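Local coordinates for protein ATP-dependent RNA helicase HrpB (Escherichia coli, PDB 6EUD) that hydrolyses ATP to ADP and phosphate as a DExH-box RNA helicase that binds single-stranded RNA, at residues A[52-57]-A[97-102]; A[121-126]-A[153-158]; A[309-314]-A[542-547]; A[573-578]-A[586-591]; A[617-622]-A[662-667]. All blocks are in the same frame, centred on the assembly; numbering follows the deposited sequence.

Contact 1 of 5, residues A[52-57]-A[97-102]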
# COMPACT_ATOMS: atom_id res chain seq x y z
N GLY A 52 -35.48 6.58 15.30
CA GLY A 52 -35.29 7.35 14.08
C GLY A 52 -35.03 6.54 12.83
O GLY A 52 -35.71 5.55 12.56
N LYS A 53 -34.02 6.97 12.07
CA LYS A 53 -33.68 6.38 10.78
C LYS A 53 -32.67 5.25 10.92
O LYS A 53 -31.93 5.18 11.90
CB LYS A 53 -33.13 7.46 9.85
CG LYS A 53 -34.01 7.73 8.64
CD LYS A 53 -34.04 9.22 8.36
CE LYS A 53 -34.64 9.54 7.00
NZ LYS A 53 -35.85 8.72 6.73
N ILE A 54 -32.64 4.35 9.94
CA ILE A 54 -31.65 3.28 9.88
C ILE A 54 -30.96 3.29 8.52
O ILE A 54 -31.62 3.32 7.49
CB ILE A 54 -32.27 1.89 10.09
CG1 ILE A 54 -33.06 1.84 11.39
CG2 ILE A 54 -31.19 0.82 10.05
CD1 ILE A 54 -33.81 0.54 11.60
N ILE A 55 -29.63 3.27 8.53
CA ILE A 55 -28.88 3.24 7.27
C ILE A 55 -28.30 1.85 7.02
O ILE A 55 -27.73 1.24 7.93
CB ILE A 55 -27.73 4.26 7.26
CG1 ILE A 55 -28.20 5.64 7.74
CG2 ILE A 55 -27.14 4.36 5.87
CD1 ILE A 55 -29.15 6.33 6.80
N LEU A 56 -28.47 1.37 5.79
CA LEU A 56 -27.98 0.05 5.41
C LEU A 56 -26.98 0.15 4.26
O LEU A 56 -27.38 0.32 3.10
CB LEU A 56 -29.14 -0.86 5.01
CG LEU A 56 -28.78 -2.28 4.60
CD1 LEU A 56 -28.07 -3.01 5.73
CD2 LEU A 56 -30.02 -3.04 4.17
N LEU A 57 -25.69 0.03 4.60
CA LEU A 57 -24.60 0.09 3.61
C LEU A 57 -24.47 -1.24 2.88
O LEU A 57 -24.43 -2.29 3.51
CB LEU A 57 -23.26 0.43 4.28
CG LEU A 57 -22.04 0.40 3.34
CD1 LEU A 57 -22.16 1.46 2.26
CD2 LEU A 57 -20.72 0.56 4.10
N THR A 97 -39.23 8.12 4.10
CA THR A 97 -38.38 6.97 4.42
C THR A 97 -37.96 6.87 5.89
O THR A 97 -38.03 7.84 6.63
CB THR A 97 -37.11 7.04 3.52
OG1 THR A 97 -37.50 7.39 2.19
CG2 THR A 97 -36.45 5.70 3.45
N ARG A 98 -37.55 5.68 6.30
CA ARG A 98 -36.93 5.52 7.61
C ARG A 98 -35.73 4.59 7.48
O ARG A 98 -34.87 4.53 8.36
CB ARG A 98 -37.94 5.00 8.63
CG ARG A 98 -38.90 6.08 9.12
CD ARG A 98 -39.81 5.53 10.20
NE ARG A 98 -39.03 4.88 11.24
CZ ARG A 98 -39.55 4.14 12.21
NH1 ARG A 98 -40.86 3.96 12.28
NH2 ARG A 98 -38.75 3.58 13.12
N LEU A 99 -35.67 3.89 6.35
CA LEU A 99 -34.61 2.93 6.07
C LEU A 99 -34.01 3.22 4.71
O LEU A 99 -34.66 3.03 3.68
CB LEU A 99 -35.16 1.50 6.14
CG LEU A 99 -34.24 0.27 6.06
CD1 LEU A 99 -33.92 -0.11 4.62
CD2 LEU A 99 -32.98 0.49 6.86
N GLU A 100 -32.77 3.70 4.70
CA GLU A 100 -32.07 4.00 3.46
C GLU A 100 -30.99 2.95 3.20
O GLU A 100 -30.26 2.55 4.11
CB GLU A 100 -31.49 5.41 3.50
CG GLU A 100 -32.55 6.50 3.62
CD GLU A 100 -31.98 7.91 3.65
OE1 GLU A 100 -30.74 8.06 3.74
OE2 GLU A 100 -32.77 8.89 3.58
N VAL A 101 -30.91 2.48 1.95
CA VAL A 101 -29.93 1.48 1.56
C VAL A 101 -28.90 2.12 0.64
O VAL A 101 -29.15 2.30 -0.55
CB VAL A 101 -30.58 0.27 0.85
CG1 VAL A 101 -29.54 -0.82 0.60
CG2 VAL A 101 -31.74 -0.28 1.67
N VAL A 102 -27.74 2.44 1.19
CA VAL A 102 -26.74 3.24 0.48
C VAL A 102 -25.55 2.41 0.00
O VAL A 102 -25.33 1.29 0.47
CB VAL A 102 -26.24 4.39 1.37
CG1 VAL A 102 -27.41 5.22 1.87
CG2 VAL A 102 -25.45 3.84 2.56
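Ile-54 and Leu-56 each hold two backbone bonds to the chain at 97-102, one through N and one through O, and so zip the two strands together in parallel. Ile-54 N donates to Arg-98 O at 2.7 Å with an N-H...O angle of 163°, and Glu-100 N returns a bond to Ile-54 O. Leu-56 N then reaches Glu-100 O at 2.7 Å, while Val-102 N meets Leu-56 O from above the carbonyl plane. On the face of Ile-54 and Leu-56, one branch of Leu-99 does the touching: its CG is anti to the backbone N (chi1 -172°), which lays CD2 back over the neighbouring strand, 3.6 Å from Ile-54 CB. Leu-56 and Val-101 run alongside each other, with Leu-56 CD2 4.1 Å from Val-101 CG2. On the other face Ile-55 crosses Val-102, CG2 to CG2 at 3.8 Å. The Glu-100 stem lies beside Ile-55, and its carboxylate is held by a salt bridge to Arg-86. Within the mostly parallel sheet of the ATP-binding domain, strand 53-57 is thus enclosed between 99-102 and 120-125, with helix 106-113 packed over Ile-55, Leu-57 and Val-102, and helix 40-45 over Ile-54 and Leu-56.

Contact 2 of 5, residues A[121-126]-A[153-158]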
# COMPACT_ATOMS: atom_id res chain seq x y z
N GLY A 121 -30.46 6.70 14.19
CA GLY A 121 -30.25 5.98 15.44
C GLY A 121 -29.46 4.68 15.28
O GLY A 121 -28.74 4.26 16.19
N LEU A 122 -29.61 4.03 14.14
CA LEU A 122 -28.91 2.77 13.90
C LEU A 122 -28.34 2.71 12.50
O LEU A 122 -29.02 3.00 11.51
CB LEU A 122 -29.84 1.59 14.13
CG LEU A 122 -29.38 0.27 13.50
CD1 LEU A 122 -28.11 -0.27 14.15
CD2 LEU A 122 -30.51 -0.76 13.53
N VAL A 123 -27.07 2.34 12.41
CA VAL A 123 -26.45 2.10 11.12
C VAL A 123 -26.08 0.62 10.99
O VAL A 123 -25.56 0.02 11.94
CB VAL A 123 -25.21 2.99 10.91
CG1 VAL A 123 -24.64 2.79 9.53
CG2 VAL A 123 -25.57 4.47 11.10
N ILE A 124 -26.37 0.04 9.83
CA ILE A 124 -26.06 -1.36 9.56
C ILE A 124 -25.05 -1.51 8.42
O ILE A 124 -25.28 -1.05 7.30
CB ILE A 124 -27.32 -2.15 9.19
CG1 ILE A 124 -28.43 -1.90 10.22
CG2 ILE A 124 -27.00 -3.64 9.06
CD1 ILE A 124 -29.74 -2.56 9.88
N LEU A 125 -23.92 -2.15 8.72
CA LEU A 125 -22.87 -2.42 7.74
C LEU A 125 -22.98 -3.86 7.25
O LEU A 125 -22.56 -4.80 7.94
CB LEU A 125 -21.49 -2.17 8.33
CG LEU A 125 -21.22 -0.80 8.95
CD1 LEU A 125 -19.82 -0.74 9.50
CD2 LEU A 125 -21.43 0.28 7.91
N ASP A 126 -23.53 -4.04 6.05
CA ASP A 126 -23.81 -5.37 5.55
C ASP A 126 -22.64 -5.94 4.76
O ASP A 126 -21.80 -5.20 4.27
CB ASP A 126 -25.09 -5.33 4.69
CG ASP A 126 -25.72 -6.69 4.53
OD1 ASP A 126 -26.41 -6.90 3.52
OD2 ASP A 126 -25.51 -7.56 5.41
N LEU A 153 -26.37 6.40 19.32
CA LEU A 153 -26.30 5.86 17.96
C LEU A 153 -25.83 4.40 17.96
O LEU A 153 -24.66 4.13 18.19
CB LEU A 153 -25.38 6.71 17.08
CG LEU A 153 -25.06 6.18 15.68
CD1 LEU A 153 -26.28 6.20 14.76
CD2 LEU A 153 -23.89 6.94 15.06
N LYS A 154 -26.75 3.47 17.70
CA LYS A 154 -26.42 2.05 17.74
C LYS A 154 -25.78 1.62 16.43
O LYS A 154 -25.82 2.37 15.45
CB LYS A 154 -27.67 1.21 18.01
CG LYS A 154 -28.37 1.57 19.30
CD LYS A 154 -29.66 0.80 19.45
CE LYS A 154 -30.42 1.23 20.69
NZ LYS A 154 -31.70 0.47 20.82
N LEU A 155 -25.21 0.42 16.40
CA LEU A 155 -24.45 -0.02 15.23
C LEU A 155 -24.50 -1.54 15.02
O LEU A 155 -24.04 -2.31 15.87
CB LEU A 155 -22.99 0.44 15.37
CG LEU A 155 -22.05 0.27 14.19
CD1 LEU A 155 -22.62 1.03 13.01
CD2 LEU A 155 -20.67 0.78 14.55
N LEU A 156 -25.07 -1.96 13.89
CA LEU A 156 -25.15 -3.38 13.57
C LEU A 156 -24.21 -3.81 12.44
O LEU A 156 -24.36 -3.41 11.29
CB LEU A 156 -26.58 -3.76 13.21
CG LEU A 156 -26.77 -5.24 12.85
CD1 LEU A 156 -26.26 -6.14 13.98
CD2 LEU A 156 -28.23 -5.51 12.59
N ILE A 157 -23.26 -4.67 12.77
CA ILE A 157 -22.35 -5.17 11.75
C ILE A 157 -22.73 -6.59 11.38
O ILE A 157 -22.73 -7.49 12.23
CB ILE A 157 -20.90 -5.09 12.24
CG1 ILE A 157 -20.58 -3.65 12.63
CG2 ILE A 157 -19.94 -5.59 11.16
CD1 ILE A 157 -19.22 -3.46 13.22
N MET A 158 -23.08 -6.78 10.12
CA MET A 158 -23.53 -8.08 9.62
C MET A 158 -22.46 -8.73 8.76
O MET A 158 -22.01 -8.18 7.76
CB MET A 158 -24.81 -7.95 8.80
CG MET A 158 -26.04 -7.49 9.57
SD MET A 158 -27.45 -7.48 8.44
CE MET A 158 -28.74 -6.91 9.51
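Lys-154 N donates to Gly-121 O at 2.6 Å, the shortest polar bond between these two strands and the first of five that join them in parallel. Next along, Val-123 N reaches Lys-154 O at a longer 3.3 Å, sitting above the carbonyl plane. Leu-156 then bonds twice, its N to Val-123 O and its O to Leu-125 N, before Met-158 N closes the ladder on Leu-125 O at 3.0 Å. On the face of Ile-124 and Leu-156 these two side chains lie side by side, CG1 of Ile-124 4.0 Å from CB of Leu-156. The Met-158 chain, extended beyond CG, carries its methyl CE across to Ile-124 CG2 at 3.7 Å, and its CB lies 3.5 Å from Asp-126 OD2. On the opposite face Leu-155 turns CD1 toward Val-123 CB, at 3.9 Å, and Leu-142 of helix 133-145 packs against both residues. That helix links the strands in a beta-alpha-beta unit. Asp-126, just past the end of its strand, opens the DEFH box and is hydrogen-bonded through OD1 to Ser-37 of the predicted ATP-binding loop, the Walker B and Walker A arrangement of P-loop helicases.

Contact 3 of 5, residues A[309-314]-A[542-547]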
# COMPACT_ATOMS: atom_id res chain seq x y z
N ARG A 309 -3.12 -2.39 -10.09
CA ARG A 309 -3.25 -3.49 -11.05
C ARG A 309 -4.13 -4.60 -10.50
O ARG A 309 -4.36 -4.68 -9.29
CB ARG A 309 -1.87 -4.03 -11.42
CG ARG A 309 -0.96 -4.16 -10.23
CD ARG A 309 0.36 -4.77 -10.62
NE ARG A 309 1.31 -4.74 -9.52
CZ ARG A 309 1.98 -5.81 -9.09
NH1 ARG A 309 1.77 -6.98 -9.68
NH2 ARG A 309 2.84 -5.71 -8.09
N LEU A 310 -4.67 -5.41 -11.41
CA LEU A 310 -5.30 -6.68 -11.05
C LEU A 310 -4.25 -7.77 -11.07
O LEU A 310 -3.71 -8.08 -12.13
CB LEU A 310 -6.43 -7.04 -12.01
CG LEU A 310 -7.72 -6.27 -11.80
CD1 LEU A 310 -8.83 -6.82 -12.68
CD2 LEU A 310 -8.12 -6.29 -10.34
N ILE A 311 -3.93 -8.33 -9.91
CA ILE A 311 -3.09 -9.52 -9.85
C ILE A 311 -3.91 -10.77 -9.50
O ILE A 311 -5.04 -10.70 -9.01
CB ILE A 311 -1.94 -9.37 -8.84
CG1 ILE A 311 -2.46 -9.49 -7.40
CG2 ILE A 311 -1.22 -8.06 -9.04
CD1 ILE A 311 -1.35 -9.65 -6.37
N THR A 312 -3.33 -11.92 -9.81
CA THR A 312 -3.91 -13.19 -9.43
C THR A 312 -3.03 -13.75 -8.34
O THR A 312 -1.80 -13.67 -8.42
CB THR A 312 -4.02 -14.15 -10.62
OG1 THR A 312 -4.92 -13.59 -11.59
CG2 THR A 312 -4.57 -15.50 -10.17
N GLN A 313 -3.66 -14.27 -7.29
CA GLN A 313 -2.93 -14.82 -6.16
C GLN A 313 -3.67 -15.97 -5.49
O GLN A 313 -4.88 -16.16 -5.70
CB GLN A 313 -2.63 -13.73 -5.14
CG GLN A 313 -3.88 -13.13 -4.53
CD GLN A 313 -3.56 -12.15 -3.42
OE1 GLN A 313 -2.44 -11.65 -3.32
NE2 GLN A 313 -4.54 -11.88 -2.57
N ARG A 314 -2.94 -16.72 -4.67
CA ARG A 314 -3.51 -17.82 -3.89
C ARG A 314 -4.53 -17.31 -2.93
O ARG A 314 -4.36 -16.26 -2.30
CB ARG A 314 -2.43 -18.58 -3.13
CG ARG A 314 -1.67 -19.54 -4.00
CD ARG A 314 -2.56 -20.66 -4.52
NE ARG A 314 -1.90 -21.37 -5.61
CZ ARG A 314 -0.97 -22.29 -5.44
NH1 ARG A 314 -0.59 -22.63 -4.22
NH2 ARG A 314 -0.42 -22.89 -6.50
N GLN A 542 -1.17 -1.71 -15.69
CA GLN A 542 0.12 -2.30 -15.34
C GLN A 542 0.05 -3.82 -15.44
O GLN A 542 -0.76 -4.43 -14.75
CB GLN A 542 0.53 -1.87 -13.94
CG GLN A 542 1.93 -2.23 -13.53
CD GLN A 542 2.38 -1.48 -12.29
OE1 GLN A 542 1.86 -0.41 -11.97
NE2 GLN A 542 3.34 -2.04 -11.57
N GLY A 543 0.88 -4.40 -16.31
CA GLY A 543 0.95 -5.84 -16.49
C GLY A 543 1.09 -6.59 -15.18
O GLY A 543 0.23 -7.39 -14.81
N SER A 544 2.19 -6.33 -14.47
CA SER A 544 2.30 -6.71 -13.07
C SER A 544 3.53 -6.02 -12.48
O SER A 544 3.92 -4.96 -12.96
CB SER A 544 2.39 -8.23 -12.90
OG SER A 544 1.86 -8.63 -11.65
N ALA A 545 4.12 -6.64 -11.46
CA ALA A 545 5.19 -6.05 -10.64
C ALA A 545 6.25 -5.26 -11.40
O ALA A 545 6.84 -4.32 -10.86
CB ALA A 545 5.87 -7.15 -9.83
N SER A 546 6.49 -5.64 -12.65
CA SER A 546 7.40 -4.91 -13.53
C SER A 546 6.86 -3.50 -13.84
O SER A 546 5.74 -3.37 -14.34
CB SER A 546 7.60 -5.70 -14.83
OG SER A 546 7.92 -4.85 -15.92
N PRO A 547 7.65 -2.45 -13.54
CA PRO A 547 7.19 -1.06 -13.75
C PRO A 547 6.90 -0.73 -15.22
O PRO A 547 7.39 0.28 -15.74
CB PRO A 547 8.37 -0.22 -13.22
CG PRO A 547 9.55 -1.12 -13.31
CD PRO A 547 9.02 -2.50 -13.01
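Arg-309 sets its guanidinium against the backbone of the loop at Ser-544 and Ala-545. Ser-544 C lies 3.3 Å above the guanidinium plane and Ala-545 N 2.9 Å above it, both over the same face and offset toward its rim. Arg-309 NH1 and Ala-545 N are 3.0 Å apart, but both are donors, which makes this approach a contact and not a bond. Nearer the backbone, Arg-309 CD rests 3.7 Å from Ser-544 CA, and CB comes within 3.5 Å of Gln-542 O. The first torsion sets CG between backbone N and carbonyl carbon (chi1 42°), and from there the chain runs extended to NE, which carries the group across to the loop. Among polar approaches, Arg-309 NH1 is 2.6 Å from Ser-544 OG. Gln-542, at the end of its strand, donates through NE2 to Ser-544 O, at 3.3 Å with an N-H...O angle of 159°. The loop between strands 534-542 and 548-552 thereby meets the hairpin of strands 287-302 and 307-314 in the second helicase domain. Across the two segments the contact rests largely on one arginine and a poorly ordered serine; the firmer polar ties are those of Gln-542, through OE1 to Thr-305 and through NE2 to Asp-302.

Contact 4 of 5, residues A[573-578]-A[586-591]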
# COMPACT_ATOMS: atom_id res chain seq x y z
N SER A 573 18.45 21.09 -13.77
CA SER A 573 19.47 20.34 -13.03
C SER A 573 20.81 20.35 -13.75
O SER A 573 20.95 19.78 -14.83
CB SER A 573 19.01 18.90 -12.82
OG SER A 573 19.96 18.15 -12.11
N ASP A 574 21.80 21.01 -13.14
CA ASP A 574 23.13 21.11 -13.73
C ASP A 574 24.07 20.05 -13.17
O ASP A 574 23.92 19.60 -12.02
CB ASP A 574 23.71 22.51 -13.49
CG ASP A 574 22.81 23.61 -14.02
OD1 ASP A 574 22.05 23.35 -14.99
OD2 ASP A 574 22.85 24.74 -13.48
N THR A 575 25.03 19.62 -13.97
CA THR A 575 25.97 18.61 -13.53
C THR A 575 27.38 18.92 -13.99
O THR A 575 27.61 19.19 -15.18
CB THR A 575 25.59 17.20 -14.05
OG1 THR A 575 24.26 16.89 -13.63
CG2 THR A 575 26.53 16.15 -13.49
N VAL A 576 28.32 18.90 -13.06
CA VAL A 576 29.73 19.01 -13.43
C VAL A 576 30.49 17.88 -12.76
O VAL A 576 30.32 17.61 -11.57
CB VAL A 576 30.34 20.38 -13.04
CG1 VAL A 576 31.83 20.38 -13.30
CG2 VAL A 576 29.71 21.48 -13.83
N GLU A 577 31.33 17.21 -13.54
CA GLU A 577 32.09 16.06 -13.07
C GLU A 577 33.20 15.74 -14.06
O GLU A 577 33.22 16.29 -15.17
CB GLU A 577 31.19 14.84 -12.89
CG GLU A 577 30.64 14.36 -14.22
CD GLU A 577 29.42 13.51 -14.06
OE1 GLU A 577 29.20 12.62 -14.90
OE2 GLU A 577 28.68 13.74 -13.08
N TRP A 578 34.10 14.85 -13.68
CA TRP A 578 35.20 14.45 -14.55
C TRP A 578 35.03 13.03 -15.10
O TRP A 578 34.96 12.06 -14.34
CB TRP A 578 36.54 14.57 -13.82
CG TRP A 578 37.71 14.26 -14.69
CD1 TRP A 578 38.38 13.07 -14.77
CD2 TRP A 578 38.36 15.16 -15.61
NE1 TRP A 578 39.41 13.18 -15.68
CE2 TRP A 578 39.42 14.45 -16.21
CE3 TRP A 578 38.15 16.49 -15.98
CZ2 TRP A 578 40.28 15.03 -17.16
CZ3 TRP A 578 39.00 17.07 -16.93
CH2 TRP A 578 40.05 16.33 -17.50
N LYS A 586 33.01 17.01 -18.02
CA LYS A 586 31.62 16.96 -18.48
C LYS A 586 30.80 17.98 -17.71
O LYS A 586 30.80 17.98 -16.49
CB LYS A 586 31.02 15.56 -18.33
CG LYS A 586 31.57 14.54 -19.33
CD LYS A 586 31.66 15.15 -20.72
CE LYS A 586 32.30 14.22 -21.73
NZ LYS A 586 32.66 14.98 -22.95
N ALA A 587 30.11 18.84 -18.45
CA ALA A 587 29.35 19.92 -17.84
C ALA A 587 28.12 20.23 -18.67
O ALA A 587 28.20 20.88 -19.73
CB ALA A 587 30.21 21.16 -17.68
N TRP A 588 26.98 19.75 -18.20
CA TRP A 588 25.76 19.95 -18.94
C TRP A 588 24.65 20.49 -18.05
O TRP A 588 24.70 20.37 -16.82
CB TRP A 588 25.35 18.64 -19.64
CG TRP A 588 24.89 17.52 -18.72
CD1 TRP A 588 23.61 17.23 -18.35
CD2 TRP A 588 25.72 16.54 -18.07
NE1 TRP A 588 23.58 16.15 -17.51
CE2 TRP A 588 24.86 15.70 -17.32
CE3 TRP A 588 27.10 16.29 -18.04
CZ2 TRP A 588 25.34 14.63 -16.55
CZ3 TRP A 588 27.57 15.23 -17.27
CH2 TRP A 588 26.69 14.41 -16.54
N ARG A 589 23.66 21.13 -18.69
CA ARG A 589 22.40 21.50 -18.04
C ARG A 589 21.28 20.63 -18.61
O ARG A 589 21.13 20.53 -19.84
CB ARG A 589 22.10 22.98 -18.23
CG ARG A 589 20.67 23.39 -17.90
CD ARG A 589 20.60 24.89 -17.69
NE ARG A 589 21.20 25.27 -16.41
CZ ARG A 589 21.45 26.52 -16.04
NH1 ARG A 589 21.17 27.54 -16.84
NH2 ARG A 589 22.00 26.76 -14.85
N ARG A 590 20.50 20.00 -17.72
CA ARG A 590 19.38 19.16 -18.12
C ARG A 590 18.03 19.76 -17.67
O ARG A 590 17.81 20.01 -16.48
CB ARG A 590 19.54 17.74 -17.55
CG ARG A 590 18.56 16.72 -18.12
CD ARG A 590 18.39 15.48 -17.22
NE ARG A 590 19.68 14.98 -16.75
CZ ARG A 590 20.45 14.10 -17.40
NH1 ARG A 590 20.07 13.61 -18.58
NH2 ARG A 590 21.60 13.71 -16.87
N LEU A 591 17.15 20.01 -18.63
CA LEU A 591 15.77 20.32 -18.29
C LEU A 591 14.98 19.01 -18.23
O LEU A 591 15.09 18.17 -19.18
CB LEU A 591 15.16 21.28 -19.32
CG LEU A 591 15.90 22.63 -19.37
CD1 LEU A 591 15.25 23.63 -20.33
CD2 LEU A 591 15.99 23.18 -17.97
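Arg-589 starts with CG anti to the backbone N (chi1 165°) and bends at chi3 (-73°), a course that swings its guanidinium alongside Asp-574 on the same face of a beta hairpin. Strands 571-579 and 584-593 form this hairpin, the first two strands of the three-stranded antiparallel sheet in the HrpB connector region. Arg-589 grips the carboxylate side-on: NE donates to Asp-574 OD1 at 2.5 Å and NH2 to Asp-574 OD2 at 2.6 Å, each oxygen met on its syn side, with the two flat groups nearly coplanar. Paired bonds of this kind fix the rotation of both groups, and NH2 has a second anionic partner in Glu-610. Further along this face Val-576 CG2 touches Ala-587 CB at 3.9 Å, while helix 608-622 brings Ala-614 against Asp-574 and Val-576.

The backbone ladder runs through three hydrogen-bonded pairs, Ser-573 with Arg-590, Thr-575 with Trp-588 and Glu-577 with Lys-586. In the middle one, Thr-575 N reaches Trp-588 O at 3.0 Å, and Trp-588 N returns a bond to Thr-575 O. On the face that carries Thr-575, Glu-577 and Trp-588, the indole of Trp-588 folds back over the neighbouring strand, chi1 being 69°. Glu-577 comes to the ring from the edge, its OE1 3.5 Å from Trp-588 CH2 and its carboxylate plane almost perpendicular to the indole; the same OE1 forms a salt bridge with Lys-622. Over one indole face sits Thr-575 in a CH-pi contact, its CB 3.7 Å from the centroid of the six-membered ring of Trp-588.

Contact 5 of 5, residues A[617-622]-A[662-667]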
# COMPACT_ATOMS: atom_id res chain seq x y z
N ASN A 617 25.78 17.27 -7.78
CA ASN A 617 25.17 16.30 -8.68
C ASN A 617 26.22 15.39 -9.34
O ASN A 617 25.96 14.21 -9.62
CB ASN A 617 24.34 17.01 -9.76
CG ASN A 617 23.10 17.68 -9.19
OD1 ASN A 617 22.49 17.18 -8.25
ND2 ASN A 617 22.71 18.80 -9.77
N GLY A 618 27.39 15.96 -9.60
CA GLY A 618 28.49 15.20 -10.16
C GLY A 618 28.97 14.16 -9.16
O GLY A 618 29.33 13.04 -9.53
N ILE A 619 28.98 14.55 -7.88
CA ILE A 619 29.37 13.64 -6.81
C ILE A 619 28.36 12.50 -6.71
O ILE A 619 28.73 11.34 -6.56
CB ILE A 619 29.49 14.38 -5.46
CG1 ILE A 619 30.57 15.45 -5.55
CG2 ILE A 619 29.74 13.39 -4.32
CD1 ILE A 619 30.57 16.41 -4.39
N ARG A 620 27.07 12.85 -6.81
CA ARG A 620 26.02 11.84 -6.90
C ARG A 620 26.25 10.92 -8.10
O ARG A 620 25.87 9.76 -8.05
CB ARG A 620 24.65 12.49 -7.00
CG ARG A 620 24.32 13.33 -5.81
CD ARG A 620 22.84 13.51 -5.61
NE ARG A 620 22.65 14.13 -4.31
CZ ARG A 620 22.51 15.43 -4.12
NH1 ARG A 620 22.45 16.25 -5.15
NH2 ARG A 620 22.38 15.89 -2.88
N ASP A 621 26.85 11.43 -9.17
CA ASP A 621 27.16 10.57 -10.31
C ASP A 621 28.35 9.68 -10.03
O ASP A 621 28.31 8.49 -10.32
CB ASP A 621 27.43 11.37 -11.59
CG ASP A 621 26.15 11.69 -12.38
OD1 ASP A 621 26.07 12.79 -12.97
OD2 ASP A 621 25.24 10.85 -12.41
N LYS A 622 29.42 10.26 -9.49
CA LYS A 622 30.71 9.59 -9.40
C LYS A 622 30.94 8.89 -8.06
O LYS A 622 31.82 8.04 -7.94
CB LYS A 622 31.85 10.58 -9.66
CG LYS A 622 31.93 11.07 -11.08
CD LYS A 622 32.07 9.89 -12.01
CE LYS A 622 32.49 10.32 -13.40
NZ LYS A 622 31.45 11.16 -14.02
N ALA A 662 22.54 11.81 -0.36
CA ALA A 662 21.24 12.46 -0.36
C ALA A 662 21.29 13.82 0.33
O ALA A 662 20.56 14.74 -0.04
CB ALA A 662 20.20 11.57 0.30
N ALA A 663 22.18 13.96 1.31
CA ALA A 663 22.19 15.17 2.14
C ALA A 663 23.35 16.13 1.84
O ALA A 663 23.62 17.03 2.63
CB ALA A 663 22.22 14.79 3.61
N LEU A 664 24.02 15.94 0.70
CA LEU A 664 25.18 16.78 0.32
C LEU A 664 24.93 18.28 0.50
O LEU A 664 25.80 19.02 0.97
CB LEU A 664 25.57 16.51 -1.13
CG LEU A 664 26.24 15.16 -1.36
CD1 LEU A 664 26.39 14.90 -2.85
CD2 LEU A 664 27.58 15.15 -0.66
N GLU A 665 23.72 18.70 0.13
CA GLU A 665 23.29 20.08 0.29
C GLU A 665 23.38 20.54 1.75
O GLU A 665 23.74 21.67 2.05
CB GLU A 665 21.85 20.24 -0.24
CG GLU A 665 21.72 20.23 -1.78
CD GLU A 665 21.86 18.83 -2.39
OE1 GLU A 665 21.73 17.82 -1.66
OE2 GLU A 665 22.10 18.73 -3.62
N THR A 666 23.06 19.64 2.68
CA THR A 666 23.05 20.01 4.08
C THR A 666 24.45 19.93 4.73
O THR A 666 24.87 20.88 5.40
CB THR A 666 22.03 19.15 4.87
OG1 THR A 666 22.40 17.78 4.81
CG2 THR A 666 20.67 19.28 4.26
N TRP A 667 25.20 18.84 4.52
CA TRP A 667 26.48 18.69 5.22
C TRP A 667 27.73 19.17 4.46
O TRP A 667 28.73 19.54 5.09
CB TRP A 667 26.69 17.22 5.66
CG TRP A 667 26.99 16.22 4.58
CD1 TRP A 667 26.08 15.55 3.82
CD2 TRP A 667 28.28 15.72 4.18
NE1 TRP A 667 26.72 14.69 2.95
CE2 TRP A 667 28.07 14.77 3.16
CE3 TRP A 667 29.60 15.99 4.58
CZ2 TRP A 667 29.13 14.09 2.52
CZ3 TRP A 667 30.65 15.32 3.95
CH2 TRP A 667 30.41 14.38 2.93
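Arg-620 reaches from its helix to Glu-665 as a nearly straight arm: CG lies anti to the carbonyl carbon (chi1 -61°) and the chain stays extended to NE. Glu-665 comes to meet it at about a right angle, because its own chain folds at chi2 (76°) and turns the carboxylate back toward the arginine. The two flat groups end up almost coplanar, 10° apart, in a salt bridge. Arg-620 NH1 donates to Glu-665 OE2 at 2.9 Å, exactly in the guanidinium plane and onto the syn lone pair of that oxygen. NH2 of Arg-620 faces both carboxylate oxygens, and its bond to Glu-665 OE2 is weak. Gln-613, two turns earlier in helix 608-622, also bonds Glu-665 OE2, while Arg-620 NE is tied to Leu-661 O. Within its own helix, Arg-620 NH1 makes a further, weak bond to Asn-617 OD1 at 3.2 Å, where the amide oxygen lies at the guanidinium edge.

This is a helix-to-helix junction, the C-terminal end of helix 608-622 against the start of the short helix 664-667, where Ala-663 occupies the N-cap position.

Leu-664 supplies the apolar half, with CD1 as the touching branch. It stands 3.9 Å above one face of the Arg-620 guanidinium, offset toward the rim, and lies 3.9 Å from Arg-620 CG. The same methyl crosses to Ile-619 CG2 at 4.0 Å, and Leu-616 flanks Leu-664 from the preceding turn of helix 608-622.

Contacts 1 and 2 are adjoining parts of one sheet in the ATP-binding domain, their centres about 10 Å apart. Strands 53-57 and 120-125 join them, with Ile-55 O 2.6 Å from Ile-124 N. Both reach the predicted nucleotide site: the side chain of Ser-37 is about 3 Å from that of Asp-126 and about 5 Å from that of Leu-56. Contact 3 stands apart, its centre about 36 Å from that of contact 2. Contacts 4 and 5 meet through helix 608-622, where Asn-617 ND2 lies 2.7 Å from Asp-574 O. Their centres are about 64 and 59 Å from that of contact 1, across the chain's centre and far from the nucleotide site.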